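SorB (Sorangium cellulosum, PDB 6B2V) forms part of the polyketide assembly line for the antibiotic sorangicin, this chain being the pyran synthase domain of its module nine. Local coordinates at residues Pro63-Ala66 / Tyr67-Met70; Met169-Tyr173 / Asp174-Ile178; Ile218-Ser221 / Leu222-Asp225; Asp225-Arg228 / Glu229-Pro233. One frame throughout, in Å; residues are numbered along the deposited sequence.

Contact 1. Residues Pro63-Ala66 / Tyr67-Met70; sequences PAVA and YLEM
Y67 folds back beside the carbonyls of P63 and A64 in the first turns of helix 64-77, the helix that the sheet of the N-terminal hotdog fold wraps around. With CG placed beside its own backbone N (chi1 -65°), the ring lies back along the helix toward its start, and CD2 comes to 3.5 Å from P63 O and equally near A64 O. The A64 oxygen sits at the ring edge, close to the ring plane. The same oxygen accepts the Y67 N-H at 3.2 Å between Y67 N and A64 O, from well above its carbonyl plane, as in a 3-10 turn, and it also receives the indole N-H of W90. A66 lies inside this turn: its N-H bonds to P63 O, while its carbonyl O takes the M70 N-H at 2.9 Å, the i to i+4 bond of an ordinary alpha helix. V65 O is held more loosely, by weak bonds from both L68 N and E69 N. Beyond the helix the Y67 ring reaches L94 and L103, L68 packs on I85 and A88 of strand 82-90, and the carboxylate of E69 is taken up by R72, H28 and the backbone of L204 and L205. Along the helix side, V65 and L68 only graze each other, V65 CG2 lying 4.5 Å from L68 CD1.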
loop_
_atom_site.group_PDB
_atom_site.type_symbol
_atom_site.label_atom_id
_atom_site.label_comp_id
_atom_site.label_asym_id
_atom_site.label_seq_id
_atom_site.Cartn_x
_atom_site.Cartn_y
_atom_site.Cartn_z
ATOM N N PRO A 63 0.129 -5.239 -7.683
ATOM C CA PRO A 63 0.365 -3.988 -7.005
ATOM C C PRO A 63 1.238 -4.131 -5.798
ATOM O O PRO A 63 1.102 -5.047 -5.055
ATOM C CB PRO A 63 -1.039 -3.520 -6.590
ATOM C CG PRO A 63 -1.950 -4.293 -7.406
ATOM C CD PRO A 63 -1.283 -5.599 -7.650
ATOM N N ALA A 64 2.008 -3.099 -5.552
ATOM C CA ALA A 64 2.912 -3.084 -4.409
ATOM C C ALA A 64 2.153 -3.285 -3.098
ATOM O O ALA A 64 2.500 -4.023 -2.250
ATOM C CB ALA A 64 3.655 -1.757 -4.361
ATOM N N VAL A 65 1.020 -2.626 -3.039
ATOM C CA VAL A 65 0.174 -2.654 -1.900
ATOM C C VAL A 65 -0.417 -4.027 -1.624
ATOM O O VAL A 65 -0.762 -4.325 -0.546
ATOM C CB VAL A 65 -0.845 -1.486 -1.964
ATOM C CG1 VAL A 65 -2.044 -1.782 -2.824
ATOM C CG2 VAL A 65 -1.093 -0.810 -0.655
ATOM N N ALA A 66 -0.616 -4.814 -2.669
ATOM C CA ALA A 66 -1.152 -6.163 -2.537
ATOM C C ALA A 66 -0.198 -7.099 -1.820
ATOM O O ALA A 66 -0.617 -8.017 -1.235
ATOM C CB ALA A 66 -1.615 -6.739 -3.851
ATOM N N TYR A 67 1.101 -6.844 -1.919
ATOM C CA TYR A 67 2.060 -7.665 -1.207
ATOM C C TYR A 67 1.911 -7.507 0.286
ATOM O O TYR A 67 2.156 -8.408 1.024
ATOM C CB TYR A 67 3.492 -7.335 -1.632
ATOM C CG TYR A 67 3.855 -7.658 -3.086
ATOM C CD1 TYR A 67 4.126 -8.936 -3.472
ATOM C CD2 TYR A 67 4.017 -6.674 -3.995
ATOM C CE1 TYR A 67 4.458 -9.223 -4.762
ATOM C CE2 TYR A 67 4.342 -6.944 -5.285
ATOM C CZ TYR A 67 4.576 -8.212 -5.674
ATOM O OH TYR A 67 4.941 -8.425 -6.956
ATOM N N LEU A 68 1.609 -6.294 0.712
ATOM C CA LEU A 68 1.432 -6.007 2.104
ATOM C C LEU A 68 0.232 -6.754 2.618
ATOM O O LEU A 68 0.263 -7.297 3.646
ATOM C CB LEU A 68 1.245 -4.511 2.359
ATOM C CG LEU A 68 2.403 -3.603 1.948
ATOM C CD1 LEU A 68 2.092 -2.153 2.156
ATOM C CD2 LEU A 68 3.687 -3.963 2.658
ATOM N N GLU A 69 -0.828 -6.709 1.848
ATOM C CA GLU A 69 -2.039 -7.437 2.222
ATOM C C GLU A 69 -1.799 -8.961 2.246
ATOM O O GLU A 69 -2.280 -9.633 3.077
ATOM C CB GLU A 69 -3.216 -7.055 1.297
ATOM C CG GLU A 69 -4.510 -7.864 1.458
ATOM C CD GLU A 69 -5.273 -7.600 2.738
ATOM O OE1 GLU A 69 -4.985 -6.683 3.433
ATOM O OE2 GLU A 69 -6.174 -8.364 2.992
ATOM N N MET A 70 -1.041 -9.466 1.298
ATOM C CA MET A 70 -0.740 -10.876 1.255
ATOM C C MET A 70 0.059 -11.316 2.481
ATOM O O MET A 70 -0.252 -12.303 3.073
ATOM C CB MET A 70 0.012 -11.231 -0.035
ATOM C CG MET A 70 0.272 -12.716 -0.174
ATOM S SD MET A 70 1.217 -13.003 -1.699
ATOM C CE MET A 70 1.227 -14.795 -1.749
#

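Contact 2. Residues Met169-Tyr173 / Asp174-Ile178; sequences MPASY and DKLWI
A short 3-10 turn around Y173, D174 and K175 brings S172 and Y173 against K175 and L176, in the loop between helix 160-166 and strand 178-183 of the C-terminal hotdog fold. Two i to i+3 bonds define it: K175 N to S172 O at 2.9 Å and L176 N to Y173 O at 3.1 Å. In both, the donor stands well above the carbonyl plane, 65° out of it in the second, consistent with the tight winding of a 3-10 turn. A weak bond from L176 N to S172 O is added.

L176 points its side chain back into the start of the loop. Its two methyls divide the work: CD1 meets M169 tip to tip, 3.9 Å from SD, and CD2 rests 4.0 Å from A171 CB. M169 and L176 also touch V215 and S212 respectively on helix 207-225, so the loop closes down on that helix. Y173 heads off in a different direction; CG anti to its backbone N (chi1 -175°) carries the ring along the chain to I178, with CE1 4.2 Å from I178 CB, and against A160, R161 and E165. R161 also forms a salt bridge with D174. A water lies within hydrogen-bonding distance of the carbonyls of Y173 and I178, 2.7 Å from I178 O. Its oxygen sits over the centre of the Y173 ring.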
loop_
_atom_site.group_PDB
_atom_site.type_symbol
_atom_site.label_atom_id
_atom_site.label_comp_id
_atom_site.label_asym_id
_atom_site.label_seq_id
_atom_site.Cartn_x
_atom_site.Cartn_y
_atom_site.Cartn_z
ATOM N N MET A 169 0.045 5.986 -14.506
ATOM C CA MET A 169 -0.412 5.172 -13.395
ATOM C C MET A 169 -1.023 3.894 -13.914
ATOM O O MET A 169 -1.869 3.931 -14.771
ATOM C CB MET A 169 -1.453 5.991 -12.627
ATOM C CG MET A 169 -2.208 5.299 -11.546
ATOM S SD MET A 169 -3.458 6.335 -10.770
ATOM C CE MET A 169 -4.639 6.634 -12.094
ATOM N N PRO A 170 -0.598 2.760 -13.392
ATOM C CA PRO A 170 -1.164 1.476 -13.805
ATOM C C PRO A 170 -2.622 1.281 -13.399
ATOM O O PRO A 170 -3.343 0.633 -14.050
ATOM C CB PRO A 170 -0.259 0.453 -13.132
ATOM C CG PRO A 170 0.944 1.188 -12.811
ATOM C CD PRO A 170 0.602 2.595 -12.584
ATOM N N ALA A 171 -2.998 1.854 -12.273
ATOM C CA ALA A 171 -4.352 1.697 -11.769
ATOM C C ALA A 171 -5.457 2.313 -12.641
ATOM O O ALA A 171 -5.309 3.361 -13.153
ATOM C CB ALA A 171 -4.449 2.295 -10.388
ATOM N N SER A 172 -6.587 1.649 -12.676
ATOM C CA SER A 172 -7.718 2.168 -13.380
ATOM C C SER A 172 -8.330 3.222 -12.453
ATOM O O SER A 172 -8.810 2.911 -11.423
ATOM C CB SER A 172 -8.728 1.062 -13.601
ATOM O OG SER A 172 -8.256 0.134 -14.537
ATOM N N TYR A 173 -8.420 4.450 -12.914
ATOM C CA TYR A 173 -8.923 5.531 -12.081
ATOM C C TYR A 173 -10.340 5.291 -11.576
ATOM O O TYR A 173 -10.664 5.540 -10.465
ATOM C CB TYR A 173 -8.873 6.867 -12.813
ATOM C CG TYR A 173 -9.265 8.015 -11.936
ATOM C CD1 TYR A 173 -8.353 8.589 -11.090
ATOM C CD2 TYR A 173 -10.540 8.500 -11.927
ATOM C CE1 TYR A 173 -8.706 9.614 -10.272
ATOM C CE2 TYR A 173 -10.898 9.537 -11.094
ATOM C CZ TYR A 173 -9.967 10.082 -10.275
ATOM O OH TYR A 173 -10.318 11.103 -9.470
ATOM N N ASP A 174 -11.165 4.715 -12.427
ATOM C CA ASP A 174 -12.537 4.429 -12.082
ATOM C C ASP A 174 -12.664 3.428 -10.948
ATOM O O ASP A 174 -13.684 3.353 -10.306
ATOM C CB ASP A 174 -13.278 3.859 -13.274
ATOM C CG ASP A 174 -13.839 4.908 -14.224
ATOM O OD1 ASP A 174 -13.949 6.079 -13.909
ATOM O OD2 ASP A 174 -14.216 4.526 -15.313
ATOM N N LYS A 175 -11.647 2.596 -10.782
ATOM C CA LYS A 175 -11.646 1.591 -9.741
ATOM C C LYS A 175 -11.088 2.089 -8.415
ATOM O O LYS A 175 -11.270 1.470 -7.433
ATOM C CB LYS A 175 -10.885 0.365 -10.201
ATOM C CG LYS A 175 -11.478 -0.288 -11.417
ATOM C CD LYS A 175 -12.805 -0.910 -11.083
ATOM C CE LYS A 175 -13.345 -1.786 -12.212
ATOM N NZ LYS A 175 -12.918 -1.236 -13.509
ATOM N N LEU A 176 -10.422 3.214 -8.478
ATOM C CA LEU A 176 -9.936 3.886 -7.306
ATOM C C LEU A 176 -11.072 4.634 -6.594
ATOM O O LEU A 176 -12.120 4.798 -7.132
ATOM C CB LEU A 176 -8.850 4.874 -7.662
ATOM C CG LEU A 176 -7.610 4.322 -8.341
ATOM C CD1 LEU A 176 -6.637 5.413 -8.637
ATOM C CD2 LEU A 176 -7.026 3.222 -7.507
ATOM N N TRP A 177 -10.804 5.053 -5.375
ATOM C CA TRP A 177 -11.745 5.780 -4.578
ATOM C C TRP A 177 -11.590 7.306 -4.656
ATOM O O TRP A 177 -12.357 8.015 -4.122
ATOM C CB TRP A 177 -11.600 5.387 -3.111
ATOM C CG TRP A 177 -11.951 3.969 -2.731
ATOM C CD1 TRP A 177 -11.677 2.845 -3.410
ATOM C CD2 TRP A 177 -12.621 3.559 -1.540
ATOM N NE1 TRP A 177 -12.149 1.775 -2.744
ATOM C CE2 TRP A 177 -12.704 2.187 -1.565
ATOM C CE3 TRP A 177 -13.137 4.231 -0.452
ATOM C CZ2 TRP A 177 -13.335 1.484 -0.565
ATOM C CZ3 TRP A 177 -13.738 3.531 0.531
ATOM C CH2 TRP A 177 -13.832 2.181 0.466
ATOM N N ILE A 178 -10.563 7.758 -5.338
ATOM C CA ILE A 178 -10.347 9.184 -5.404
ATOM C C ILE A 178 -11.438 9.969 -6.115
ATOM O O ILE A 178 -11.812 9.619 -7.173
ATOM C CB ILE A 178 -8.984 9.455 -6.038
ATOM C CG1 ILE A 178 -7.933 8.782 -5.196
ATOM C CG2 ILE A 178 -8.709 10.942 -6.095
ATOM C CD1 ILE A 178 -6.602 8.806 -5.839
HETATM O O HOH W 1 -11.013 7.335 -8.406
#

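Contact 3. Residues Ile218-Ser221 / Leu222-Asp225; sequences IFLS and LIQD
F219 turns CG anti to its backbone N (chi1 171°), and I223, one helical turn on, puts CG1 in the crowded position between its backbone N and carbonyl carbon (chi1 62°), which swings CG2 out toward the F219 ring. The two meet near the C-terminal end of helix 207-225, the helix of the C-terminal hotdog fold. The contact is a CH-pi one: I223 CG2 lies over one face, 4.1 Å from the ring centroid and 20° off its normal, displaced toward CE1 and CZ. At the ring, H183 makes an edge-to-face contact, while R163 and N164 of helix 160-166 also touch F219.

The other branch of I223 runs toward L220, where the two CD1 methyls, of L220 and I223, approach to 4.1 Å. On another side of the helix, I218 and L222 are in looser touch through CG2 and CD1.

Beneath these side chains run regular alpha-helical bonds, I223 N to F219 O at 2.9 Å being nearly in line with the carbonyl. The bond from D225 N to S221 O is weak, as the helix comes to its end. Q224 spends its amide on other parts of the fold: NE2 donates to D185 O and OE1 accepts from Y268 and R255. Its CG meanwhile stays close to the backbone, 3.3 Å from L220 O.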
loop_
_atom_site.group_PDB
_atom_site.type_symbol
_atom_site.label_atom_id
_atom_site.label_comp_id
_atom_site.label_asym_id
_atom_site.label_seq_id
_atom_site.Cartn_x
_atom_site.Cartn_y
_atom_site.Cartn_z
ATOM N N ILE A 218 2.394 9.610 -4.320
ATOM C CA ILE A 218 3.174 9.502 -5.519
ATOM C C ILE A 218 3.023 10.755 -6.394
ATOM O O ILE A 218 3.966 11.253 -6.891
ATOM C CB ILE A 218 2.825 8.238 -6.283
ATOM C CG1 ILE A 218 3.278 7.049 -5.496
ATOM C CG2 ILE A 218 3.455 8.254 -7.661
ATOM C CD1 ILE A 218 2.625 5.770 -5.906
ATOM N N PHE A 219 1.812 11.269 -6.466
ATOM C CA PHE A 219 1.570 12.483 -7.193
ATOM C C PHE A 219 2.419 13.622 -6.592
ATOM O O PHE A 219 3.032 14.347 -7.297
ATOM C CB PHE A 219 0.044 12.785 -7.163
ATOM C CG PHE A 219 -0.332 14.123 -7.690
ATOM C CD1 PHE A 219 -0.340 15.185 -6.871
ATOM C CD2 PHE A 219 -0.635 14.287 -8.987
ATOM C CE1 PHE A 219 -0.652 16.428 -7.332
ATOM C CE2 PHE A 219 -0.977 15.530 -9.469
ATOM C CZ PHE A 219 -0.978 16.589 -8.639
ATOM N N LEU A 220 2.478 13.714 -5.283
ATOM C CA LEU A 220 3.273 14.714 -4.632
ATOM C C LEU A 220 4.770 14.557 -4.955
ATOM O O LEU A 220 5.450 15.492 -5.170
ATOM C CB LEU A 220 3.049 14.662 -3.124
ATOM C CG LEU A 220 3.240 15.847 -2.253
ATOM C CD1 LEU A 220 2.566 17.071 -2.839
ATOM C CD2 LEU A 220 2.612 15.491 -0.931
ATOM N N SER A 221 5.225 13.308 -4.997
ATOM C CA SER A 221 6.622 13.017 -5.292
ATOM C C SER A 221 6.956 13.540 -6.657
ATOM O O SER A 221 7.946 14.110 -6.826
ATOM C CB SER A 221 6.897 11.488 -5.224
ATOM O OG SER A 221 8.264 11.159 -5.370
ATOM N N LEU A 222 6.080 13.314 -7.603
ATOM C CA LEU A 222 6.271 13.814 -8.963
ATOM C C LEU A 222 6.265 15.343 -9.071
ATOM O O LEU A 222 7.147 15.928 -9.627
ATOM C CB LEU A 222 5.231 13.217 -9.903
ATOM C CG LEU A 222 5.404 11.719 -10.108
ATOM C CD1 LEU A 222 4.205 11.215 -10.871
ATOM C CD2 LEU A 222 6.649 11.408 -10.862
ATOM N N ILE A 223 5.226 15.918 -8.326
ATOM C CA ILE A 223 5.255 17.338 -8.635
ATOM C C ILE A 223 6.345 18.062 -7.849
ATOM O O ILE A 223 7.035 18.923 -8.393
ATOM C CB ILE A 223 3.898 18.007 -8.344
ATOM C CG1 ILE A 223 3.556 17.895 -6.856
ATOM C CG2 ILE A 223 2.803 17.382 -9.195
ATOM C CD1 ILE A 223 3.848 19.154 -6.068
ATOM N N GLN A 224 6.859 17.527 -6.767
ATOM C CA GLN A 224 7.996 18.108 -6.142
ATOM C C GLN A 224 9.262 18.040 -6.953
ATOM O O GLN A 224 10.102 18.860 -6.810
ATOM C CB GLN A 224 8.214 17.559 -4.746
ATOM C CG GLN A 224 7.155 17.984 -3.739
ATOM C CD GLN A 224 7.633 17.907 -2.307
ATOM O OE1 GLN A 224 7.966 16.893 -1.858
ATOM N NE2 GLN A 224 7.696 19.014 -1.652
ATOM N N ASP A 225 9.413 16.992 -7.719
ATOM C CA ASP A 225 10.594 16.798 -8.519
ATOM C C ASP A 225 10.430 17.258 -9.960
ATOM O O ASP A 225 11.293 17.108 -10.747
ATOM C CB ASP A 225 11.006 15.308 -8.503
ATOM C CG ASP A 225 12.448 15.121 -8.482
ATOM O OD1 ASP A 225 13.164 16.011 -8.035
ATOM O OD2 ASP A 225 12.883 14.094 -8.949
#

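Contact 4. Residues Asp225-Arg228 / Glu229-Pro233; sequences DGER and EWRFP
The guanidinium of R231 meets the carboxylate of D225 at its edge: D225 OD2 lies only 8° out of the guanidinium plane and accepts the N-H of NH2 on its anti lone pair. This salt bridge measures 2.9 Å from R231 NH2 to D225 OD2, while the two flat groups are turned 62° apart and the side chains cross at about a right angle. E227 comes to the same nitrogen with carbon, its CG 3.7 Å from R231 NH2. Its carboxylate lies nearly parallel to the guanidinium, yet E227 OE2 is 5.3 Å from R231 NH2, where any attraction is probably modest. The neighbouring rings meet as well: W230 CD1 lies over a face of F232, 3.7 Å above its plane and toward its rim, and F232 CE2 lies at the edge of the W230 ring, in its plane.

The backbone that allows this is a Schellman motif closing helix 207-225. G226 leaves the helix with positive phi, a conformation glycine favours, and the chain turns back toward strand 232-241 of the C-terminal hotdog fold. R231, extended from CG to NE, then spans the loop to the helix end. Its second nitrogen, NH1, bonds to S221 OG, so two residues of the last turns hold the guanidinium. The aliphatic part of R231 packs on L222, and its side chain also touches A288. W230 is buried against I218, N164 and P170.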
loop_
_atom_site.group_PDB
_atom_site.type_symbol
_atom_site.label_atom_id
_atom_site.label_comp_id
_atom_site.label_asym_id
_atom_site.label_seq_id
_atom_site.Cartn_x
_atom_site.Cartn_y
_atom_site.Cartn_z
ATOM N N ASP A 225 9.413 16.992 -7.719
ATOM C CA ASP A 225 10.594 16.798 -8.519
ATOM C C ASP A 225 10.430 17.258 -9.960
ATOM O O ASP A 225 11.293 17.108 -10.747
ATOM C CB ASP A 225 11.006 15.308 -8.503
ATOM C CG ASP A 225 12.448 15.121 -8.482
ATOM O OD1 ASP A 225 13.164 16.011 -8.035
ATOM O OD2 ASP A 225 12.883 14.094 -8.949
ATOM N N GLY A 226 9.288 17.795 -10.261
ATOM C CA GLY A 226 9.010 18.233 -11.594
ATOM C C GLY A 226 9.012 17.150 -12.642
ATOM O O GLY A 226 9.330 17.394 -13.771
ATOM N N GLU A 227 8.576 15.972 -12.255
ATOM C CA GLU A 227 8.583 14.833 -13.128
ATOM C C GLU A 227 7.207 14.345 -13.463
ATOM O O GLU A 227 6.283 14.607 -12.805
ATOM C CB GLU A 227 9.414 13.705 -12.550
ATOM C CG GLU A 227 10.853 14.034 -12.303
ATOM C CD GLU A 227 11.686 14.149 -13.571
ATOM O OE1 GLU A 227 11.304 13.605 -14.564
ATOM O OE2 GLU A 227 12.710 14.804 -13.526
ATOM N N ARG A 228 7.149 13.662 -14.584
ATOM C CA ARG A 228 5.958 13.132 -15.160
ATOM C C ARG A 228 5.924 11.612 -15.377
ATOM O O ARG A 228 5.030 11.147 -15.950
ATOM C CB ARG A 228 5.716 13.817 -16.513
ATOM C CG ARG A 228 5.056 15.153 -16.390
ATOM C CD ARG A 228 4.929 15.864 -17.731
ATOM N NE ARG A 228 3.871 15.307 -18.539
ATOM C CZ ARG A 228 2.620 15.723 -18.522
ATOM N NH1 ARG A 228 2.215 16.689 -17.712
ATOM N NH2 ARG A 228 1.780 15.177 -19.298
ATOM N N GLU A 229 6.932 10.884 -14.976
ATOM C CA GLU A 229 6.961 9.456 -15.139
ATOM C C GLU A 229 6.481 8.829 -13.809
ATOM O O GLU A 229 6.928 9.202 -12.797
ATOM C CB GLU A 229 8.378 9.009 -15.484
ATOM C CG GLU A 229 8.972 9.538 -16.795
ATOM C CD GLU A 229 8.359 8.919 -18.001
ATOM O OE1 GLU A 229 8.300 7.710 -18.045
ATOM O OE2 GLU A 229 7.961 9.650 -18.899
ATOM N N TRP A 230 5.608 7.838 -13.881
ATOM C CA TRP A 230 5.063 7.220 -12.660
ATOM C C TRP A 230 6.127 6.613 -11.790
ATOM O O TRP A 230 7.118 6.129 -12.279
ATOM C CB TRP A 230 4.038 6.137 -13.001
ATOM C CG TRP A 230 3.161 5.753 -11.844
ATOM C CD1 TRP A 230 3.131 4.595 -11.194
ATOM C CD2 TRP A 230 2.260 6.604 -11.178
ATOM N NE1 TRP A 230 2.251 4.650 -10.163
ATOM C CE2 TRP A 230 1.704 5.890 -10.136
ATOM C CE3 TRP A 230 1.878 7.914 -11.361
ATOM C CZ2 TRP A 230 0.765 6.428 -9.315
ATOM C CZ3 TRP A 230 0.944 8.442 -10.551
ATOM C CH2 TRP A 230 0.395 7.702 -9.537
ATOM N N ARG A 231 5.891 6.678 -10.495
ATOM C CA ARG A 231 6.789 6.110 -9.551
ATOM C C ARG A 231 6.080 5.003 -8.766
ATOM O O ARG A 231 4.928 5.065 -8.528
ATOM C CB ARG A 231 7.365 7.199 -8.646
ATOM C CG ARG A 231 8.256 8.205 -9.383
ATOM C CD ARG A 231 8.767 9.339 -8.537
ATOM N NE ARG A 231 9.745 10.134 -9.256
ATOM C CZ ARG A 231 10.464 11.080 -8.725
ATOM N NH1 ARG A 231 10.339 11.408 -7.475
ATOM N NH2 ARG A 231 11.342 11.704 -9.460
ATOM N N PHE A 232 6.837 3.982 -8.438
ATOM C CA PHE A 232 6.367 2.824 -7.722
ATOM C C PHE A 232 6.995 2.706 -6.353
ATOM O O PHE A 232 8.099 3.068 -6.176
ATOM C CB PHE A 232 6.680 1.565 -8.520
ATOM C CG PHE A 232 6.146 1.586 -9.877
ATOM C CD1 PHE A 232 6.822 2.208 -10.870
ATOM C CD2 PHE A 232 4.966 1.017 -10.141
ATOM C CE1 PHE A 232 6.335 2.251 -12.134
ATOM C CE2 PHE A 232 4.445 1.050 -11.405
ATOM C CZ PHE A 232 5.144 1.668 -12.404
ATOM N N PRO A 233 6.253 2.147 -5.416
ATOM C CA PRO A 233 6.803 2.016 -4.082
ATOM C C PRO A 233 8.134 1.197 -4.082
ATOM O O PRO A 233 8.183 0.228 -4.700
ATOM C CB PRO A 233 5.693 1.248 -3.336
ATOM C CG PRO A 233 4.479 1.726 -4.028
ATOM C CD PRO A 233 4.809 1.908 -5.451
#

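In the fold
Contact 1 belongs to the N-terminal hotdog fold and contacts 2, 3 and 4 to the C-terminal one. Contacts 3 and 4 are closest, with centres 6 Å apart: they share D225, and a probable hydrogen bond of 3.0 Å joins L222 O to E227 N. Contact 4 then reaches both of the others. Its W230 packs on the loop of contact 2, with P170 CD 3.5 Å from W230 CD1, and its P233 meets contact 1 across the two hotdogs, P233 CG lying 3.6 Å from A64 CB. Contacts 1 and 2 do not touch, their nearest atoms being about 8 Å apart, and contacts 2 and 3 stay about 7 Å apart.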